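Local coordinates for protein isocitrate dehydrogenase [NAD] subunit 1, mitochondrial (PDB 3BLX) that catalyses the NAD-dependent oxidative decarboxylation of isocitrate to 2-oxoglutarate in the mitochondrial citric acid cycle, and also binds leaders of mitochondrial mRNAs, at residues N245-G259 / V268-I280. Numbering follows the deposited sequence.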
ATOM      1  N   ASN E 245     -22.650 -22.884 -23.724  1.00 34.98           N
ATOM      2  CA  ASN E 245     -23.255 -24.168 -23.945  1.00 26.65           C
ATOM      3  C   ASN E 245     -23.771 -24.374 -25.355  1.00 34.00           C
ATOM      4  O   ASN E 245     -23.775 -25.497 -25.839  1.00 37.56           O
ATOM      5  CB  ASN E 245     -24.280 -24.470 -22.876  1.00 21.18           C
ATOM      6  CG  ASN E 245     -23.623 -24.975 -21.591  1.00 42.15           C
ATOM      7  OD1 ASN E 245     -22.910 -25.992 -21.590  1.00 40.66           O
ATOM      8  ND2 ASN E 245     -23.832 -24.257 -20.502  1.00 41.57           N
ATOM      9  N   ILE E 246     -24.162 -23.296 -26.030  1.00 32.22           N
ATOM     10  CA  ILE E 246     -24.489 -23.386 -27.449  1.00 28.18           C
ATOM     11  C   ILE E 246     -23.221 -23.703 -28.193  1.00 31.96           C
ATOM     12  O   ILE E 246     -23.185 -24.556 -29.076  1.00 41.59           O
ATOM     13  CB  ILE E 246     -25.054 -22.072 -27.999  1.00 28.38           C
ATOM     14  CG1 ILE E 246     -26.462 -21.823 -27.450  1.00 24.45           C
ATOM     15  CG2 ILE E 246     -25.064 -22.104 -29.502  1.00 30.52           C
ATOM     16  CD1 ILE E 246     -26.865 -20.430 -27.548  1.00 25.06           C
ATOM     17  N   GLY E 247     -22.159 -23.028 -27.800  1.00 25.92           N
ATOM     18  CA  GLY E 247     -20.861 -23.295 -28.377  1.00 32.21           C
ATOM     19  C   GLY E 247     -20.472 -24.757 -28.287  1.00 31.93           C
ATOM     20  O   GLY E 247     -20.024 -25.344 -29.262  1.00 28.70           O
ATOM     21  N   ALA E 248     -20.644 -25.336 -27.104  1.00 36.27           N
ATOM     22  CA  ALA E 248     -20.260 -26.718 -26.841  1.00 30.13           C
ATOM     23  C   ALA E 248     -21.040 -27.679 -27.704  1.00 35.00           C
ATOM     24  O   ALA E 248     -20.457 -28.564 -28.317  1.00 35.75           O
ATOM     25  CB  ALA E 248     -20.455 -27.053 -25.386  1.00 32.77           C
ATOM     26  N   ALA E 249     -22.358 -27.498 -27.755  1.00 30.73           N
ATOM     27  CA  ALA E 249     -23.198 -28.317 -28.624  1.00 29.99           C
ATOM     28  C   ALA E 249     -22.779 -28.218 -30.093  1.00 41.95           C
ATOM     29  O   ALA E 249     -22.616 -29.247 -30.760  1.00 50.35           O
ATOM     30  CB  ALA E 249     -24.663 -27.979 -28.454  1.00 30.69           C
ATOM     31  N   LEU E 250     -22.592 -26.995 -30.591  1.00 33.73           N
ATOM     32  CA  LEU E 250     -22.119 -26.768 -31.971  1.00 27.28           C
ATOM     33  C   LEU E 250     -20.897 -27.606 -32.448  1.00 41.82           C
ATOM     34  O   LEU E 250     -20.823 -27.952 -33.627  1.00 46.17           O
ATOM     35  CB  LEU E 250     -21.812 -25.285 -32.174  1.00 23.94           C
ATOM     36  CG  LEU E 250     -22.849 -24.345 -32.773  1.00 38.94           C
ATOM     37  CD1 LEU E 250     -24.268 -24.852 -32.608  1.00 31.24           C
ATOM     38  CD2 LEU E 250     -22.670 -23.008 -32.105  1.00 39.57           C
ATOM     39  N   ILE E 251     -19.944 -27.913 -31.556  1.00 35.11           N
ATOM     40  CA  ILE E 251     -18.705 -28.577 -31.974  1.00 35.81           C
ATOM     41  C   ILE E 251     -18.621 -30.031 -31.519  1.00 34.30           C
ATOM     42  O   ILE E 251     -17.600 -30.687 -31.712  1.00 31.97           O
ATOM     43  CB  ILE E 251     -17.431 -27.847 -31.455  1.00 38.09           C
ATOM     44  CG1 ILE E 251     -17.431 -27.790 -29.923  1.00 30.83           C
ATOM     45  CG2 ILE E 251     -17.287 -26.469 -32.069  1.00 28.33           C
ATOM     46  CD1 ILE E 251     -16.039 -27.804 -29.300  1.00 32.00           C
ATOM     47  N   GLY E 252     -19.673 -30.525 -30.881  1.00 27.30           N
ATOM     48  CA  GLY E 252     -19.731 -31.924 -30.515  1.00 19.57           C
ATOM     49  C   GLY E 252     -19.673 -32.247 -29.030  1.00 45.89           C
ATOM     50  O   GLY E 252     -19.442 -33.400 -28.639  1.00 40.37           O
ATOM     51  N   GLY E 253     -19.864 -31.236 -28.189  1.00 41.79           N
ATOM     52  CA  GLY E 253     -19.971 -31.456 -26.759  1.00 31.48           C
ATOM     53  C   GLY E 253     -18.841 -30.892 -25.916  1.00 34.99           C
ATOM     54  O   GLY E 253     -17.773 -30.580 -26.426  1.00 31.51           O
ATOM     55  N   PRO E 254     -19.075 -30.810 -24.604  1.00 31.41           N
ATOM     56  CA  PRO E 254     -18.201 -30.243 -23.578  1.00 35.81           C
ATOM     57  C   PRO E 254     -16.824 -30.870 -23.585  1.00 35.75           C
ATOM     58  O   PRO E 254     -15.871 -30.227 -23.170  1.00 40.96           O
ATOM     59  CB  PRO E 254     -18.893 -30.645 -22.269  1.00 42.31           C
ATOM     60  CG  PRO E 254     -20.252 -31.038 -22.636  1.00 46.19           C
ATOM     61  CD  PRO E 254     -20.192 -31.563 -24.015  1.00 37.27           C
ATOM     62  N   GLY E 255     -16.735 -32.120 -24.022  1.00 40.09           N
ATOM     63  CA  GLY E 255     -15.490 -32.859 -24.000  1.00 32.10           C
ATOM     64  C   GLY E 255     -14.446 -32.340 -24.963  1.00 26.96           C
ATOM     65  O   GLY E 255     -13.319 -32.796 -24.920  1.00 22.33           O
ATOM     66  N   LEU E 256     -14.808 -31.369 -25.801  1.00 31.27           N
ATOM     67  CA  LEU E 256     -13.915 -30.847 -26.847  1.00 31.48           C
ATOM     68  C   LEU E 256     -13.536 -29.367 -26.709  1.00 34.88           C
ATOM     69  O   LEU E 256     -12.912 -28.788 -27.613  1.00 37.57           O
ATOM     70  CB  LEU E 256     -14.580 -31.022 -28.199  1.00 39.96           C
ATOM     71  CG  LEU E 256     -15.042 -32.450 -28.462  1.00 36.88           C
ATOM     72  CD1 LEU E 256     -15.984 -32.494 -29.663  1.00 37.88           C
ATOM     73  CD2 LEU E 256     -13.832 -33.290 -28.678  1.00 27.79           C
ATOM     74  N   VAL E 257     -13.914 -28.773 -25.580  1.00 29.67           N
ATOM     75  CA  VAL E 257     -13.825 -27.335 -25.377  1.00 21.78           C
ATOM     76  C   VAL E 257     -12.701 -26.908 -24.463  1.00 23.66           C
ATOM     77  O   VAL E 257     -12.793 -27.100 -23.254  1.00 26.08           O
ATOM     78  CB  VAL E 257     -15.087 -26.838 -24.694  1.00 24.48           C
ATOM     79  CG1 VAL E 257     -14.987 -25.331 -24.502  1.00 30.34           C
ATOM     80  CG2 VAL E 257     -16.305 -27.218 -25.507  1.00 20.71           C
ATOM     81  N   ALA E 258     -11.659 -26.302 -25.021  1.00 30.26           N
ATOM     82  CA  ALA E 258     -10.549 -25.794 -24.196  1.00 23.60           C
ATOM     83  C   ALA E 258     -10.969 -24.533 -23.427  1.00 28.84           C
ATOM     84  O   ALA E 258     -11.875 -23.821 -23.832  1.00 26.71           O
ATOM     85  CB  ALA E 258      -9.315 -25.520 -25.048  1.00 14.39           C
ATOM     86  N   GLY E 259     -10.306 -24.259 -22.317  1.00 23.66           N
ATOM     87  CA  GLY E 259     -10.653 -23.101 -21.539  1.00 18.37           C
ATOM     88  C   GLY E 259      -9.483 -22.556 -20.749  1.00 24.51           C
ATOM     89  O   GLY E 259      -8.514 -23.283 -20.460  1.00 18.28           O
ATOM     90  N   VAL E 268      -5.321 -19.872 -14.647  1.00 18.28           N
ATOM     91  CA  VAL E 268      -5.722 -21.222 -14.299  1.00 23.59           C
ATOM     92  C   VAL E 268      -6.392 -21.838 -15.516  1.00 22.65           C
ATOM     93  O   VAL E 268      -7.354 -21.285 -16.049  1.00 19.77           O
ATOM     94  CB  VAL E 268      -6.723 -21.214 -13.124  1.00 27.26           C
ATOM     95  CG1 VAL E 268      -7.370 -22.578 -12.968  1.00 23.50           C
ATOM     96  CG2 VAL E 268      -6.054 -20.774 -11.830  1.00 17.01           C
ATOM     97  N   PHE E 269      -5.878 -22.978 -15.960  1.00 18.47           N
ATOM     98  CA  PHE E 269      -6.378 -23.610 -17.179  1.00 17.97           C
ATOM     99  C   PHE E 269      -7.284 -24.778 -16.869  1.00 21.53           C
ATOM    100  O   PHE E 269      -7.031 -25.517 -15.928  1.00 18.76           O
ATOM    101  CB  PHE E 269      -5.211 -24.014 -18.080  1.00 18.92           C
ATOM    102  CG  PHE E 269      -4.409 -22.839 -18.543  1.00 18.16           C
ATOM    103  CD1 PHE E 269      -4.677 -22.234 -19.756  1.00 20.84           C
ATOM    104  CD2 PHE E 269      -3.462 -22.276 -17.714  1.00 20.76           C
ATOM    105  CE1 PHE E 269      -3.967 -21.134 -20.158  1.00 19.49           C
ATOM    106  CE2 PHE E 269      -2.743 -21.172 -18.105  1.00 22.05           C
ATOM    107  CZ  PHE E 269      -2.997 -20.601 -19.344  1.00 23.82           C
ATOM    108  N   GLU E 270      -8.359 -24.916 -17.648  1.00 24.19           N
ATOM    109  CA  GLU E 270      -9.442 -25.846 -17.316  1.00 30.56           C
ATOM    110  C   GLU E 270     -10.440 -25.869 -18.439  1.00 31.11           C
ATOM    111  O   GLU E 270     -10.637 -24.865 -19.108  1.00 25.48           O
ATOM    112  CB  GLU E 270     -10.163 -25.420 -16.034  1.00 25.19           C
ATOM    113  CG  GLU E 270     -11.273 -24.402 -16.260  1.00 45.81           C
ATOM    114  CD  GLU E 270     -12.264 -24.287 -15.086  1.00 79.98           C
ATOM    115  OE1 GLU E 270     -12.382 -25.247 -14.289  1.00 71.05           O
ATOM    116  OE2 GLU E 270     -12.937 -23.234 -14.961  1.00 88.50           O
ATOM    117  N   PRO E 271     -11.082 -27.017 -18.650  1.00 30.65           N
ATOM    118  CA  PRO E 271     -12.082 -27.181 -19.713  1.00 27.38           C
ATOM    119  C   PRO E 271     -13.163 -26.085 -19.682  1.00 32.19           C
ATOM    120  O   PRO E 271     -13.751 -25.780 -18.634  1.00 29.77           O
ATOM    121  CB  PRO E 271     -12.691 -28.546 -19.406  1.00 30.40           C
ATOM    122  CG  PRO E 271     -11.644 -29.276 -18.658  1.00 30.74           C
ATOM    123  CD  PRO E 271     -10.935 -28.231 -17.832  1.00 33.93           C
ATOM    124  N   GLY E 272     -13.425 -25.516 -20.853  1.00 20.83           N
ATOM    125  CA  GLY E 272     -14.204 -24.320 -20.960  1.00 25.98           C
ATOM    126  C   GLY E 272     -15.690 -24.457 -20.697  1.00 44.11           C
ATOM    127  O   GLY E 272     -16.387 -23.441 -20.575  1.00 53.92           O
ATOM    128  N   SER E 273     -16.188 -25.687 -20.621  1.00 41.27           N
ATOM    129  CA  SER E 273     -17.615 -25.898 -20.428  1.00 40.48           C
ATOM    130  C   SER E 273     -17.932 -26.534 -19.096  1.00 58.04           C
ATOM    131  O   SER E 273     -19.095 -26.746 -18.768  1.00 77.85           O
ATOM    132  CB  SER E 273     -18.206 -26.731 -21.563  1.00 51.49           C
ATOM    133  OG  SER E 273     -18.774 -25.881 -22.537  1.00 48.05           O
ATOM    134  N   ARG E 274     -16.897 -26.839 -18.325  1.00 66.95           N
ATOM    135  CA  ARG E 274     -17.077 -27.503 -17.043  1.00 81.54           C
ATOM    136  C   ARG E 274     -17.715 -28.889 -17.195  1.00 85.14           C
ATOM    137  O   ARG E 274     -18.323 -29.398 -16.259  1.00 79.93           O
ATOM    138  CB  ARG E 274     -17.890 -26.614 -16.100  1.00 62.77           C
ATOM    139  CG  ARG E 274     -17.047 -25.645 -15.280  1.00 87.97           C
ATOM    140  CD  ARG E 274     -16.537 -24.450 -16.073  1.00 81.97           C
ATOM    141  NE  ARG E 274     -15.676 -23.589 -15.253  1.00113.41           N
ATOM    142  CZ  ARG E 274     -16.115 -22.593 -14.482  1.00113.51           C
ATOM    143  NH1 ARG E 274     -17.416 -22.324 -14.428  1.00 88.99           N
ATOM    144  NH2 ARG E 274     -15.254 -21.863 -13.765  1.00 89.43           N
ATOM    145  N   HIS E 275     -17.557 -29.487 -18.379  1.00 85.21           N
ATOM    146  CA  HIS E 275     -18.087 -30.822 -18.698  1.00 85.83           C
ATOM    147  C   HIS E 275     -19.556 -30.960 -18.316  1.00 81.71           C
ATOM    148  O   HIS E 275     -20.016 -32.012 -17.862  1.00 87.59           O
ATOM    149  CB  HIS E 275     -17.254 -31.916 -18.028  1.00100.13           C
ATOM    150  CG  HIS E 275     -16.017 -32.295 -18.788  1.00112.60           C
ATOM    151  ND1 HIS E 275     -15.730 -33.600 -19.142  1.00108.71           N
ATOM    152  CD2 HIS E 275     -14.989 -31.545 -19.255  1.00 91.62           C
ATOM    153  CE1 HIS E 275     -14.579 -33.634 -19.795  1.00 98.59           C
ATOM    154  NE2 HIS E 275     -14.106 -32.403 -19.873  1.00 83.28           N
ATOM    155  N   VAL E 276     -20.260 -29.854 -18.491  1.00 74.03           N
ATOM    156  CA  VAL E 276     -21.686 -29.762 -18.249  1.00 95.66           C
ATOM    157  C   VAL E 276     -22.403 -31.076 -18.598  1.00104.55           C
ATOM    158  O   VAL E 276     -22.708 -31.885 -17.706  1.00107.03           O
ATOM    159  CB  VAL E 276     -22.287 -28.552 -19.033  1.00102.15           C
ATOM    160  CG1 VAL E 276     -22.310 -27.263 -18.158  1.00 70.42           C
ATOM    161  CG2 VAL E 276     -21.513 -28.327 -20.346  1.00 76.21           C
ATOM    162  N   GLY E 277     -22.649 -31.294 -19.889  1.00 89.74           N
ATOM    163  CA  GLY E 277     -23.355 -32.482 -20.341  1.00 97.10           C
ATOM    164  C   GLY E 277     -22.443 -33.678 -20.566  1.00114.19           C
ATOM    165  O   GLY E 277     -22.807 -34.618 -21.296  1.00103.58           O
ATOM    166  N   LEU E 278     -21.253 -33.629 -19.959  1.00112.19           N
ATOM    167  CA  LEU E 278     -20.357 -34.784 -19.912  1.00 91.90           C
ATOM    168  C   LEU E 278     -20.769 -35.703 -18.777  1.00105.11           C
ATOM    169  O   LEU E 278     -20.081 -35.807 -17.751  1.00 94.85           O
ATOM    170  CB  LEU E 278     -18.885 -34.378 -19.799  1.00 66.36           C
ATOM    171  CG  LEU E 278     -18.075 -34.627 -21.080  1.00 87.84           C
ATOM    172  CD1 LEU E 278     -17.275 -35.930 -20.989  1.00 90.60           C
ATOM    173  CD2 LEU E 278     -18.958 -34.607 -22.357  1.00 63.42           C
ATOM    174  N   ASP E 279     -21.929 -36.332 -18.979  1.00121.40           N
ATOM    175  CA  ASP E 279     -22.394 -37.443 -18.162  1.00123.49           C
ATOM    176  C   ASP E 279     -21.478 -38.621 -18.492  1.00133.20           C
ATOM    177  O   ASP E 279     -20.355 -38.723 -17.955  1.00115.50           O
ATOM    178  CB  ASP E 279     -23.853 -37.821 -18.484  1.00102.10           C
ATOM    179  CG  ASP E 279     -24.773 -36.608 -18.641  1.00117.47           C
ATOM    180  OD1 ASP E 279     -24.273 -35.481 -18.863  1.00120.22           O
ATOM    181  OD2 ASP E 279     -26.014 -36.791 -18.556  1.00106.16           O
ATOM    182  N   ILE E 280     -21.941 -39.472 -19.420  1.00124.31           N
ATOM    183  CA  ILE E 280     -21.244 -40.717 -19.755  1.00113.33           C
ATOM    184  C   ILE E 280     -20.626 -41.272 -18.464  1.00112.50           C
ATOM    185  O   ILE E 280     -19.395 -41.271 -18.285  1.00102.77           O
ATOM    186  CB  ILE E 280     -20.149 -40.536 -20.887  1.00123.50           C
ATOM    187  CG1 ILE E 280     -19.731 -39.061 -21.067  1.00111.06           C
ATOM    188  CG2 ILE E 280     -20.613 -41.131 -22.226  1.00 81.27           C
ATOM    189  CD1 ILE E 280     -20.623 -38.233 -22.029  1.00 77.94           C
TER
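Gly259 and Gly272 approach closely enough, CA to CA 3.8 Å, that a CB on either would probably run into the facing segment, and two backbone hydrogen bonds flank this close glycine pair. Gly272 N gives one to Val257 O (2.9 Å), and Glu270 N a longer one to Gly259 O (3.3 Å).

Before strand 258-262 and beyond strand 267-269, apolar packing takes over. Pro254 lies at its centre: CB rests against His275 CA, CG meets Val276 CG2 at 3.8 Å, and CD meets Leu278 CD2 at 3.7 Å. Val257, with CG1 anti to its own nitrogen (chi1 -179°), lays that methyl over Gly272 CA and turns CG2 towards Ser273, whose OG sits 3.5 Å from Ala248 CB.

One contact is mixed, the amide of Asn245 against a valine: Asn245 and Val276 approach from opposite directions, OD1 nearest Val276 CG2. Replacing Asn245 with an alanine would probably leave Val276 without its neighbour on the helix side and open a gap there, although the loop is poorly ordered. Within 268-280, the poorly ordered Arg274 forms a salt bridge with Glu270, NE and NH2 both donating to OE2 (2.8 Å from NE), across the type I turn Pro271-Arg274.

Helix 237-251, which packs against subunit 2 through Asn245 and Ile246, closes in a Schellman motif at Gly252. The chain then enters the antiparallel hairpin of strands 258-262 and 267-269, part of the central sheet of the isocitrate/isopropylmalate dehydrogenase fold, with Glu270 near the probable substrate-binding residues Arg98 and Arg129.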